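Local coordinates for hypothetical protein MerP (Cupriavidus metallidurans, PDB 1OSD) that probably binds mercuric ions in the periplasm as part of bacterial mercury resistance, here with its paired cysteines oxidised to a disulfide, at residues V21-K33 against A43-L57. Residues are numbered along the deposited sequence; the frame is centred on the assembly and turned at random.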
ATOM      1  N   VAL A  21      -1.981  -2.901   6.772  1.00 35.20           N
ATOM      2  CA  VAL A  21      -1.409  -2.539   5.458  1.00 34.81           C
ATOM      3  C   VAL A  21      -1.252  -1.031   5.382  1.00 36.17           C
ATOM      4  O   VAL A  21      -0.189  -0.536   5.046  1.00 37.46           O
ATOM      5  CB  VAL A  21      -2.200  -3.114   4.267  1.00 34.72           C
ATOM      6  CG1 VAL A  21      -1.701  -2.385   2.803  1.00 34.93           C
ATOM      7  CG2 VAL A  21      -2.241  -4.737   4.245  1.00 36.34           C
ATOM      8  N   LYS A  22      -2.292  -0.310   5.816  1.00 35.56           N
ATOM      9  CA  LYS A  22      -2.353   1.069   5.819  1.00 33.03           C
ATOM     10  C   LYS A  22      -1.157   1.560   6.648  1.00 35.17           C
ATOM     11  O   LYS A  22      -0.393   2.389   6.160  1.00 38.37           O
ATOM     12  CB  LYS A  22      -3.670   1.544   6.423  1.00 32.97           C
ATOM     13  CG  LYS A  22      -3.854   3.122   6.437  1.00 33.89           C
ATOM     14  CD  LYS A  22      -5.308   3.437   6.857  1.00 40.31           C
ATOM     15  CE  LYS A  22      -5.968   4.695   6.392  1.00 44.48           C
ATOM     16  NZ  LYS A  22      -5.108   5.854   5.957  1.00 45.88           N
ATOM     17  N   LYS A  23      -1.015   1.109   7.888  1.00 35.77           N
ATOM     18  CA  LYS A  23       0.104   1.498   8.742  1.00 38.13           C
ATOM     19  C   LYS A  23       1.468   1.297   8.059  1.00 38.57           C
ATOM     20  O   LYS A  23       2.280   2.243   7.954  1.00 35.96           O
ATOM     21  CB  LYS A  23       0.121   0.721  10.072  1.00 37.17           C
ATOM     22  CG  LYS A  23      -1.042   1.109  10.965  1.00 43.64           C
ATOM     23  CD  LYS A  23      -0.869   0.805  12.479  1.00 50.44           C
ATOM     24  CE  LYS A  23      -2.242   1.110  13.276  1.00 52.36           C
ATOM     25  NZ  LYS A  23      -2.445   0.189  14.450  1.00 54.00           N
ATOM     26  N   ALA A  24       1.701   0.056   7.588  1.00 35.91           N
ATOM     27  CA  ALA A  24       2.945  -0.224   6.863  1.00 35.97           C
ATOM     28  C   ALA A  24       3.244   0.710   5.726  1.00 35.28           C
ATOM     29  O   ALA A  24       4.373   1.277   5.649  1.00 38.68           O
ATOM     30  CB  ALA A  24       3.018  -1.728   6.423  1.00 36.15           C
ATOM     31  N   ILE A  25       2.253   1.117   4.945  1.00 34.70           N
ATOM     32  CA  ILE A  25       2.563   2.044   3.846  1.00 34.46           C
ATOM     33  C   ILE A  25       2.812   3.461   4.313  1.00 34.42           C
ATOM     34  O   ILE A  25       3.711   4.151   3.869  1.00 30.17           O
ATOM     35  CB  ILE A  25       1.468   1.943   2.751  0.50 34.22           C
ATOM     36  CG1 ILE A  25       1.472   0.501   2.249  0.50 34.22           C
ATOM     37  CG2 ILE A  25       1.792   2.840   1.535  0.50 33.98           C
ATOM     38  CD1 ILE A  25       0.295   0.156   1.373  0.50 36.39           C
ATOM     39  N   SER A  26       1.987   3.868   5.263  1.00 38.21           N
ATOM     40  CA  SER A  26       1.956   5.227   5.722  1.00 39.83           C
ATOM     41  C   SER A  26       3.288   5.603   6.384  1.00 41.34           C
ATOM     42  O   SER A  26       3.664   6.774   6.372  1.00 40.43           O
ATOM     43  CB  SER A  26       0.755   5.437   6.679  1.00 40.20           C
ATOM     44  OG  SER A  26      -0.489   5.526   5.948  1.00 40.27           O
ATOM     45  N   LYS A  27       3.969   4.611   6.974  1.00 43.64           N
ATOM     46  CA  LYS A  27       5.321   4.790   7.520  1.00 45.47           C
ATOM     47  C   LYS A  27       6.385   5.125   6.464  1.00 44.68           C
ATOM     48  O   LYS A  27       7.443   5.651   6.820  1.00 45.94           O
ATOM     49  CB  LYS A  27       5.791   3.545   8.310  1.00 47.68           C
ATOM     50  CG  LYS A  27       5.232   3.441   9.791  1.00 53.47           C
ATOM     51  CD  LYS A  27       6.211   2.611  10.765  1.00 57.99           C
ATOM     52  CE  LYS A  27       6.035   1.037  10.746  1.00 61.86           C
ATOM     53  NZ  LYS A  27       6.315   0.254   9.414  1.00 59.92           N
ATOM     54  N   VAL A  28       6.134   4.835   5.191  1.00 41.52           N
ATOM     55  CA  VAL A  28       7.112   5.084   4.118  1.00 41.89           C
ATOM     56  C   VAL A  28       7.236   6.547   3.854  1.00 42.43           C
ATOM     57  O   VAL A  28       6.263   7.198   3.517  1.00 39.53           O
ATOM     58  CB  VAL A  28       6.782   4.314   2.854  1.00 41.20           C
ATOM     59  CG1 VAL A  28       7.798   4.597   1.740  1.00 42.85           C
ATOM     60  CG2 VAL A  28       6.865   2.744   3.178  1.00 42.12           C
ATOM     61  N   GLU A  29       8.442   7.043   4.110  1.00 42.52           N
ATOM     62  CA  GLU A  29       8.777   8.433   3.858  1.00 42.78           C
ATOM     63  C   GLU A  29       8.430   8.773   2.383  1.00 42.09           C
ATOM     64  O   GLU A  29       8.895   8.106   1.430  1.00 41.29           O
ATOM     65  CB  GLU A  29      10.255   8.836   4.165  1.00 42.58           C
ATOM     66  CG  GLU A  29      10.469  10.382   4.116  1.00 45.39           C
ATOM     67  CD  GLU A  29       9.625  11.172   5.120  1.00 45.78           C
ATOM     68  OE1 GLU A  29       9.269  10.688   6.247  1.00 52.35           O
ATOM     69  OE2 GLU A  29       9.338  12.315   4.812  1.00 54.15           O
ATOM     70  N   GLY A  30       7.529   9.737   2.276  1.00 39.09           N
ATOM     71  CA  GLY A  30       7.231  10.373   1.005  1.00 40.70           C
ATOM     72  C   GLY A  30       5.826  10.024   0.605  1.00 39.40           C
ATOM     73  O   GLY A  30       5.307  10.542  -0.360  1.00 36.08           O
ATOM     74  N   VAL A  31       5.192   9.150   1.403  1.00 40.63           N
ATOM     75  CA  VAL A  31       3.776   8.903   1.214  1.00 39.86           C
ATOM     76  C   VAL A  31       2.878   9.968   1.918  1.00 40.07           C
ATOM     77  O   VAL A  31       3.088  10.349   3.075  1.00 40.28           O
ATOM     78  CB  VAL A  31       3.406   7.550   1.702  1.00 39.28           C
ATOM     79  CG1 VAL A  31       1.897   7.402   1.757  1.00 39.23           C
ATOM     80  CG2 VAL A  31       4.081   6.521   0.892  1.00 39.15           C
ATOM     81  N   SER A  32       1.845  10.383   1.196  1.00 39.93           N
ATOM     82  CA  SER A  32       0.840  11.400   1.597  1.00 41.26           C
ATOM     83  C   SER A  32      -0.479  10.885   2.109  1.00 40.90           C
ATOM     84  O   SER A  32      -1.142  11.567   2.917  1.00 40.83           O
ATOM     85  CB  SER A  32       0.505  12.263   0.385  1.00 39.48           C
ATOM     86  OG  SER A  32       1.688  12.911   0.208  1.00 47.71           O
ATOM     87  N   LYS A  33      -0.920   9.789   1.539  1.00 39.03           N
ATOM     88  CA  LYS A  33      -2.284   9.314   1.775  1.00 41.25           C
ATOM     89  C   LYS A  33      -2.330   7.847   1.375  1.00 40.75           C
ATOM     90  O   LYS A  33      -1.752   7.469   0.324  1.00 41.52           O
ATOM     91  CB  LYS A  33      -3.289  10.112   0.938  1.00 41.75           C
ATOM     92  CG  LYS A  33      -4.746  10.007   1.395  1.00 43.83           C
ATOM     93  CD  LYS A  33      -5.702  10.699   0.382  1.00 49.96           C
ATOM     94  CE  LYS A  33      -7.235  10.411   0.637  1.00 55.56           C
ATOM     95  NZ  LYS A  33      -7.815  10.835   1.977  1.00 60.17           N
ATOM     96  N   ALA A  43      -5.213  -1.206  -1.754  1.00 35.29           N
ATOM     97  CA  ALA A  43      -4.710   0.053  -1.119  1.00 35.82           C
ATOM     98  C   ALA A  43      -4.364   1.046  -2.210  1.00 36.68           C
ATOM     99  O   ALA A  43      -3.646   0.666  -3.187  1.00 39.38           O
ATOM    100  CB  ALA A  43      -3.473  -0.251  -0.237  1.00 35.60           C
ATOM    101  N   VAL A  44      -4.869   2.310  -2.081  1.00 36.10           N
ATOM    102  CA  VAL A  44      -4.657   3.413  -3.012  1.00 38.44           C
ATOM    103  C   VAL A  44      -3.706   4.401  -2.289  1.00 38.01           C
ATOM    104  O   VAL A  44      -4.045   4.942  -1.203  1.00 35.61           O
ATOM    105  CB  VAL A  44      -6.039   4.237  -3.399  1.00 36.85           C
ATOM    106  CG1 VAL A  44      -5.750   5.485  -4.331  1.00 40.76           C
ATOM    107  CG2 VAL A  44      -7.289   3.310  -3.839  1.00 39.29           C
ATOM    108  N   VAL A  45      -2.508   4.585  -2.864  1.00 38.83           N
ATOM    109  CA  VAL A  45      -1.406   5.291  -2.208  1.00 37.62           C
ATOM    110  C   VAL A  45      -1.042   6.449  -3.047  1.00 38.41           C
ATOM    111  O   VAL A  45      -0.783   6.312  -4.240  1.00 39.36           O
ATOM    112  CB  VAL A  45      -0.157   4.408  -2.102  1.00 38.33           C
ATOM    113  CG1 VAL A  45       0.956   5.121  -1.304  1.00 39.39           C
ATOM    114  CG2 VAL A  45      -0.481   3.041  -1.578  1.00 40.19           C
ATOM    115  N   THR A  46      -1.074   7.620  -2.419  1.00 38.22           N
ATOM    116  CA  THR A  46      -0.641   8.886  -3.023  1.00 36.81           C
ATOM    117  C   THR A  46       0.743   9.239  -2.395  1.00 36.79           C
ATOM    118  O   THR A  46       0.939   9.223  -1.174  1.00 32.82           O
ATOM    119  CB  THR A  46      -1.601   9.998  -2.718  1.00 36.37           C
ATOM    120  OG1 THR A  46      -2.838   9.793  -3.404  1.00 36.93           O
ATOM    121  CG2 THR A  46      -1.048  11.343  -3.249  1.00 37.04           C
ATOM    122  N   PHE A  47       1.696   9.464  -3.265  1.00 35.63           N
ATOM    123  CA  PHE A  47       3.064   9.570  -2.796  1.00 36.80           C
ATOM    124  C   PHE A  47       3.909  10.434  -3.739  1.00 35.94           C
ATOM    125  O   PHE A  47       3.554  10.692  -4.949  1.00 34.03           O
ATOM    126  CB  PHE A  47       3.688   8.151  -2.672  1.00 35.70           C
ATOM    127  CG  PHE A  47       3.969   7.492  -4.016  1.00 35.45           C
ATOM    128  CD1 PHE A  47       5.201   7.659  -4.638  1.00 31.67           C
ATOM    129  CD2 PHE A  47       2.992   6.662  -4.664  1.00 34.66           C
ATOM    130  CE1 PHE A  47       5.496   7.052  -5.896  1.00 28.40           C
ATOM    131  CE2 PHE A  47       3.261   6.109  -5.972  1.00 34.35           C
ATOM    132  CZ  PHE A  47       4.546   6.299  -6.567  1.00 33.90           C
ATOM    133  N   ASP A  48       5.081  10.820  -3.202  1.00 37.31           N
ATOM    134  CA  ASP A  48       6.025  11.572  -4.000  1.00 36.30           C
ATOM    135  C   ASP A  48       7.125  10.724  -4.584  1.00 37.58           C
ATOM    136  O   ASP A  48       7.900  10.166  -3.826  1.00 38.01           O
ATOM    137  CB  ASP A  48       6.515  12.694  -3.127  1.00 36.95           C
ATOM    138  CG  ASP A  48       7.392  13.661  -3.859  1.00 31.55           C
ATOM    139  OD1 ASP A  48       7.797  14.700  -3.208  1.00 36.18           O
ATOM    140  OD2 ASP A  48       7.868  13.460  -4.990  1.00 33.49           O
ATOM    141  N   ASP A  49       7.153  10.614  -5.920  1.00 36.84           N
ATOM    142  CA  ASP A  49       7.987   9.697  -6.662  1.00 38.46           C
ATOM    143  C   ASP A  49       9.469  10.100  -6.733  1.00 37.76           C
ATOM    144  O   ASP A  49      10.318   9.301  -7.154  1.00 35.53           O
ATOM    145  CB  ASP A  49       7.465   9.420  -8.021  1.00 39.33           C
ATOM    146  CG  ASP A  49       7.655  10.584  -8.999  1.00 41.43           C
ATOM    147  OD1 ASP A  49       7.108  10.427 -10.080  1.00 36.13           O
ATOM    148  OD2 ASP A  49       8.282  11.666  -8.810  1.00 44.35           O
ATOM    149  N   ALA A  50       9.744  11.315  -6.226  1.00 36.08           N
ATOM    150  CA  ALA A  50      11.055  11.757  -5.930  1.00 37.03           C
ATOM    151  C   ALA A  50      11.560  11.240  -4.620  1.00 37.38           C
ATOM    152  O   ALA A  50      12.778  11.368  -4.388  1.00 39.78           O
ATOM    153  CB  ALA A  50      11.086  13.295  -5.819  1.00 38.57           C
ATOM    154  N   LYS A  51      10.663  10.789  -3.748  1.00 35.90           N
ATOM    155  CA  LYS A  51      11.003  10.339  -2.377  1.00 37.24           C
ATOM    156  C   LYS A  51      10.906   8.854  -2.197  1.00 37.49           C
ATOM    157  O   LYS A  51      11.609   8.262  -1.309  1.00 39.16           O
ATOM    158  CB  LYS A  51      10.063  11.041  -1.354  1.00 35.28           C
ATOM    159  CG  LYS A  51      10.378  12.550  -1.233  0.50 34.33           C
ATOM    160  CD  LYS A  51       9.275  13.355  -0.797  0.50 33.71           C
ATOM    161  CE  LYS A  51       9.589  14.907  -0.561  0.50 36.41           C
ATOM    162  NZ  LYS A  51       9.246  15.358   0.848  0.50 30.56           N
ATOM    163  N   THR A  52      10.011   8.230  -2.972  1.00 36.89           N
ATOM    164  CA  THR A  52       9.818   6.807  -2.892  1.00 36.46           C
ATOM    165  C   THR A  52       9.263   6.249  -4.188  1.00 36.63           C
ATOM    166  O   THR A  52       9.114   6.989  -5.175  1.00 35.77           O
ATOM    167  CB  THR A  52       8.951   6.449  -1.598  1.00 37.89           C
ATOM    168  OG1 THR A  52       9.000   5.042  -1.346  1.00 36.26           O
ATOM    169  CG2 THR A  52       7.437   6.791  -1.730  1.00 35.63           C
ATOM    170  N   SER A  53       8.974   4.947  -4.221  1.00 36.61           N
ATOM    171  CA  SER A  53       8.512   4.321  -5.472  1.00 36.83           C
ATOM    172  C   SER A  53       7.621   3.145  -5.226  1.00 36.57           C
ATOM    173  O   SER A  53       7.479   2.697  -4.087  1.00 36.07           O
ATOM    174  CB  SER A  53       9.747   3.881  -6.299  1.00 39.12           C
ATOM    175  OG  SER A  53      10.409   2.893  -5.595  1.00 37.34           O
ATOM    176  N   VAL A  54       7.006   2.625  -6.277  1.00 36.76           N
ATOM    177  CA  VAL A  54       6.052   1.546  -6.154  1.00 38.84           C
ATOM    178  C   VAL A  54       6.713   0.313  -5.573  1.00 39.66           C
ATOM    179  O   VAL A  54       6.071  -0.403  -4.760  1.00 41.65           O
ATOM    180  CB  VAL A  54       5.356   1.220  -7.552  1.00 39.45           C
ATOM    181  CG1 VAL A  54       4.638  -0.104  -7.542  1.00 44.81           C
ATOM    182  CG2 VAL A  54       4.454   2.423  -8.041  1.00 38.21           C
ATOM    183  N   GLN A  55       7.970   0.056  -5.957  1.00 40.09           N
ATOM    184  CA  GLN A  55       8.701  -1.059  -5.416  1.00 41.04           C
ATOM    185  C   GLN A  55       8.953  -0.941  -3.923  1.00 39.24           C
ATOM    186  O   GLN A  55       8.870  -1.910  -3.216  1.00 36.60           O
ATOM    187  CB  GLN A  55       9.960  -1.359  -6.247  1.00 42.79           C
ATOM    188  CG  GLN A  55      11.306  -1.421  -5.513  1.00 50.64           C
ATOM    189  CD  GLN A  55      11.522  -2.687  -4.687  1.00 61.07           C
ATOM    190  OE1 GLN A  55      10.950  -3.770  -5.006  1.00 71.97           O
ATOM    191  NE2 GLN A  55      12.310  -2.565  -3.603  1.00 58.97           N
ATOM    192  N   LYS A  56       9.242   0.265  -3.435  1.00 38.17           N
ATOM    193  CA  LYS A  56       9.430   0.456  -2.028  1.00 37.41           C
ATOM    194  C   LYS A  56       8.116   0.283  -1.303  1.00 35.79           C
ATOM    195  O   LYS A  56       8.090  -0.137  -0.175  1.00 33.21           O
ATOM    196  CB  LYS A  56      10.021   1.844  -1.755  1.00 37.69           C
ATOM    197  CG  LYS A  56      11.524   2.055  -2.197  1.00 42.53           C
ATOM    198  CD  LYS A  56      12.579   1.338  -1.305  1.00 49.93           C
ATOM    199  CE  LYS A  56      14.045   1.557  -1.806  1.00 49.80           C
ATOM    200  NZ  LYS A  56      14.235   3.019  -2.097  1.00 55.83           N
ATOM    201  N   LEU A  57       7.003   0.668  -1.902  1.00 35.77           N
ATOM    202  CA  LEU A  57       5.691   0.412  -1.323  1.00 35.56           C
ATOM    203  C   LEU A  57       5.303  -1.088  -1.223  1.00 35.40           C
ATOM    204  O   LEU A  57       4.802  -1.624  -0.201  1.00 30.12           O
ATOM    205  CB  LEU A  57       4.584   1.194  -2.152  1.00 35.11           C
ATOM    206  CG  LEU A  57       4.702   2.685  -2.177  1.00 40.03           C
ATOM    207  CD1 LEU A  57       3.582   3.223  -3.089  1.00 41.17           C
ATOM    208  CD2 LEU A  57       4.660   3.390  -0.734  1.00 40.93           C
TER
HETATM  209  O   HOH W   1       7.690  13.644   2.745  1.00 54.55           O
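A classic beta bulge in the edge hairpin of the ferredoxin-like heavy-metal-associated fold sets Ser32 and Lys33 against Thr46. Ser32 N gives a firm bond to Thr46 O (2.8 Å), Lys33 N adds a weak one to the same oxygen, and Thr46 N returns a nearly straight bond (169°) to Lys33 O. Beyond the bulge Asp48 N reaches Gly30 O at 2.9 Å. Gly30 is third in the type II turn from Val28 to Val31, where its positive phi (113°) suits glycine, and its bare CA packs closely, 3.7 Å from Lys51 CB. Val31 forks between two neighbours: CG1, anti to the backbone N (chi1 169°), meets Val45 CG1, while CG2 packs against Leu57 CD2 at 3.6 Å. In the conformer described, Ile25 of helix 17-26 faces the sheet, its CG2 touching both Val45 CG1 and Leu57 CD2, each 3.7 Å away; small Ala43 accepts its CD1 and Val21 CG1. On the exposed side, in one Lys51 conformer, a water donates to Glu29 OE2 and accepts from Lys51 NZ. Branched aliphatic residues fill the layer between sheet and helices, Ile25 also touching Thr61 of helix 54-63, while strand 42-48 pairs on its other edge with strand 2-8.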